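Local coordinates for Lin2960 protein (Listeria innocua, PDB 3OOP) that is of unknown function but probably binds DNA as a MarR-type transcription regulator through a winged helix-turn-helix domain, at residues 41-46 with 79-84. Numbering follows the deposited sequence.
Sequences SVLEGI and ELIVRE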
loop_
_atom_site.group_PDB
_atom_site.type_symbol
_atom_site.label_atom_id
_atom_site.label_comp_id
_atom_site.label_asym_id
_atom_site.label_seq_id
_atom_site.Cartn_x
_atom_site.Cartn_y
_atom_site.Cartn_z
ATOM N N SER A 41 -7.826 -20.956 -0.142
ATOM C CA SER A 41 -7.419 -20.193 1.043
ATOM C C SER A 41 -7.708 -20.974 2.314
ATOM O O SER A 41 -6.850 -21.077 3.201
ATOM C CB SER A 41 -8.127 -18.840 1.104
ATOM O OG SER A 41 -7.742 -18.048 -0.003
ATOM N N VAL A 42 -8.913 -21.526 2.396
ATOM C CA VAL A 42 -9.324 -22.272 3.577
ATOM C C VAL A 42 -8.561 -23.599 3.680
ATOM O O VAL A 42 -8.034 -23.924 4.742
ATOM C CB VAL A 42 -10.858 -22.452 3.645
ATOM C CG1 VAL A 42 -11.233 -23.376 4.783
ATOM C CG2 VAL A 42 -11.532 -21.093 3.845
ATOM N N LEU A 43 -8.484 -24.342 2.577
ATOM C CA LEU A 43 -7.740 -25.611 2.539
ATOM C C LEU A 43 -6.287 -25.463 2.968
ATOM O O LEU A 43 -5.801 -26.248 3.792
ATOM C CB LEU A 43 -7.760 -26.210 1.132
ATOM C CG LEU A 43 -8.713 -27.317 0.734
ATOM C CD1 LEU A 43 -8.358 -27.755 -0.688
ATOM C CD2 LEU A 43 -8.668 -28.519 1.697
ATOM N N GLU A 44 -5.602 -24.477 2.380
ATOM C CA GLU A 44 -4.208 -24.149 2.708
ATOM C C GLU A 44 -4.050 -23.861 4.202
ATOM O O GLU A 44 -3.089 -24.311 4.839
ATOM C CB GLU A 44 -3.753 -22.942 1.863
ATOM C CG GLU A 44 -2.574 -22.143 2.420
ATOM C CD GLU A 44 -2.570 -20.699 1.938
ATOM O OE1 GLU A 44 -2.569 -19.784 2.788
ATOM O OE2 GLU A 44 -2.581 -20.470 0.713
ATOM N N GLY A 45 -4.988 -23.086 4.751
ATOM C CA GLY A 45 -4.975 -22.746 6.173
ATOM C C GLY A 45 -5.157 -23.973 7.037
ATOM O O GLY A 45 -4.498 -24.124 8.056
ATOM N N ILE A 46 -6.072 -24.850 6.636
ATOM C CA ILE A 46 -6.267 -26.113 7.346
ATOM C C ILE A 46 -5.004 -26.979 7.288
ATOM O O ILE A 46 -4.535 -27.460 8.321
ATOM C CB ILE A 46 -7.529 -26.876 6.858
ATOM C CG1 ILE A 46 -8.788 -26.040 7.130
ATOM C CG2 ILE A 46 -7.644 -28.228 7.568
ATOM C CD1 ILE A 46 -10.091 -26.591 6.512
ATOM N N GLU A 79 -15.314 -33.925 0.305
ATOM C CA GLU A 79 -14.570 -34.946 1.056
ATOM C C GLU A 79 -13.078 -34.640 1.150
ATOM O O GLU A 79 -12.246 -35.550 1.128
ATOM C CB GLU A 79 -14.796 -36.339 0.461
ATOM C CG GLU A 79 -16.240 -36.590 0.028
ATOM C CD GLU A 79 -16.477 -38.012 -0.424
ATOM O OE1 GLU A 79 -16.445 -38.264 -1.643
ATOM O OE2 GLU A 79 -16.690 -38.878 0.444
ATOM N N LEU A 80 -12.752 -33.353 1.269
ATOM C CA LEU A 80 -11.356 -32.904 1.342
ATOM C C LEU A 80 -10.941 -32.671 2.789
ATOM O O LEU A 80 -9.754 -32.681 3.119
ATOM C CB LEU A 80 -11.148 -31.630 0.501
ATOM C CG LEU A 80 -11.469 -31.801 -0.995
ATOM C CD1 LEU A 80 -11.428 -30.466 -1.761
ATOM C CD2 LEU A 80 -10.549 -32.837 -1.629
ATOM N N ILE A 81 -11.921 -32.463 3.654
ATOM C CA ILE A 81 -11.643 -32.235 5.071
ATOM C C ILE A 81 -12.614 -33.045 5.925
ATOM O O ILE A 81 -13.628 -33.551 5.426
ATOM C CB ILE A 81 -11.709 -30.725 5.456
ATOM C CG1 ILE A 81 -13.135 -30.173 5.276
ATOM C CG2 ILE A 81 -10.657 -29.915 4.656
ATOM C CD1 ILE A 81 -13.337 -28.743 5.839
ATOM N N VAL A 82 -12.291 -33.168 7.204
ATOM C CA VAL A 82 -13.159 -33.838 8.152
ATOM C C VAL A 82 -13.327 -32.915 9.357
ATOM O O VAL A 82 -12.399 -32.178 9.719
ATOM C CB VAL A 82 -12.611 -35.255 8.506
ATOM C CG1 VAL A 82 -11.306 -35.174 9.289
ATOM C CG2 VAL A 82 -13.648 -36.087 9.240
ATOM N N ARG A 83 -14.524 -32.918 9.937
ATOM C CA ARG A 83 -14.831 -32.093 11.099
ATOM C C ARG A 83 -15.142 -33.019 12.270
ATOM O O ARG A 83 -16.105 -33.780 12.218
ATOM C CB ARG A 83 -16.011 -31.159 10.796
ATOM C CG ARG A 83 -16.388 -30.211 11.942
ATOM C CD ARG A 83 -17.155 -28.977 11.444
ATOM N NE ARG A 83 -18.398 -29.331 10.753
ATOM C CZ ARG A 83 -19.111 -28.491 10.000
ATOM N NH1 ARG A 83 -18.710 -27.237 9.818
ATOM N NH2 ARG A 83 -20.227 -28.910 9.416
ATOM N N GLU A 84 -14.300 -32.969 13.304
ATOM C CA GLU A 84 -14.400 -33.884 14.453
ATOM C C GLU A 84 -14.334 -33.139 15.793
ATOM O O GLU A 84 -13.811 -32.026 15.863
ATOM C CB GLU A 84 -13.323 -34.981 14.371
ATOM C CG GLU A 84 -13.207 -35.641 12.986
ATOM C CD GLU A 84 -12.653 -37.064 13.015
ATOM O OE1 GLU A 84 -12.057 -37.475 14.040
ATOM O OE2 GLU A 84 -12.813 -37.778 11.997
#
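I81, at the start of strand 81-84, reaches the side chains of L43 and I46 on helix 37-49, so that the wing of a MarR-type winged helix-turn-helix domain closes on the first helix of its three-helix core. Strand 81-84 pairs antiparallel with strand 94-97, the other arm of the wing, and the contact lies in the apolar interior behind this hairpin. From the backbone of I81 the CB bond is directed at the helix, but CB itself stays short of close contact and the two branches do the touching. CG2, beside the backbone N and anti to the carbonyl carbon, is the inner branch, and its methyl meets both L43 and I46. CG1 takes the more hindered site between the backbone N and the carbonyl carbon (chi1 65°). With chi2 extended at 171°, it brings the terminal CD1 to the end methyl of I46, 4.0 Å from that residue's own CD1. I46 and I81 thus meet roughly at right angles, the end of one side chain against both branches of the other.

The L43 side chain runs at a slant to that of I81, and its end comes nearer to the strand than its CB direction suggests. Its CD2 faces both CG2 of I81 and CB of L80, 4.2 Å from the latter, and the two leucines cross at about a right angle. L80 is the residue that follows the Schellman motif ending helix 65-77. All four side chains are buried. L97 of the neighbouring strand touches both L43 and I81, while L75 of helix 65-77 packs on I81, joining core helices and wing in one hydrophobic cluster. T105 of helix 99-119 meets L43, and V35, in the loop before helix 37-49, touches both L43 and L80. At the centre of the contact, CG2 of I81 lies 3.8 Å from both CD2 of L43 and CD1 of I46.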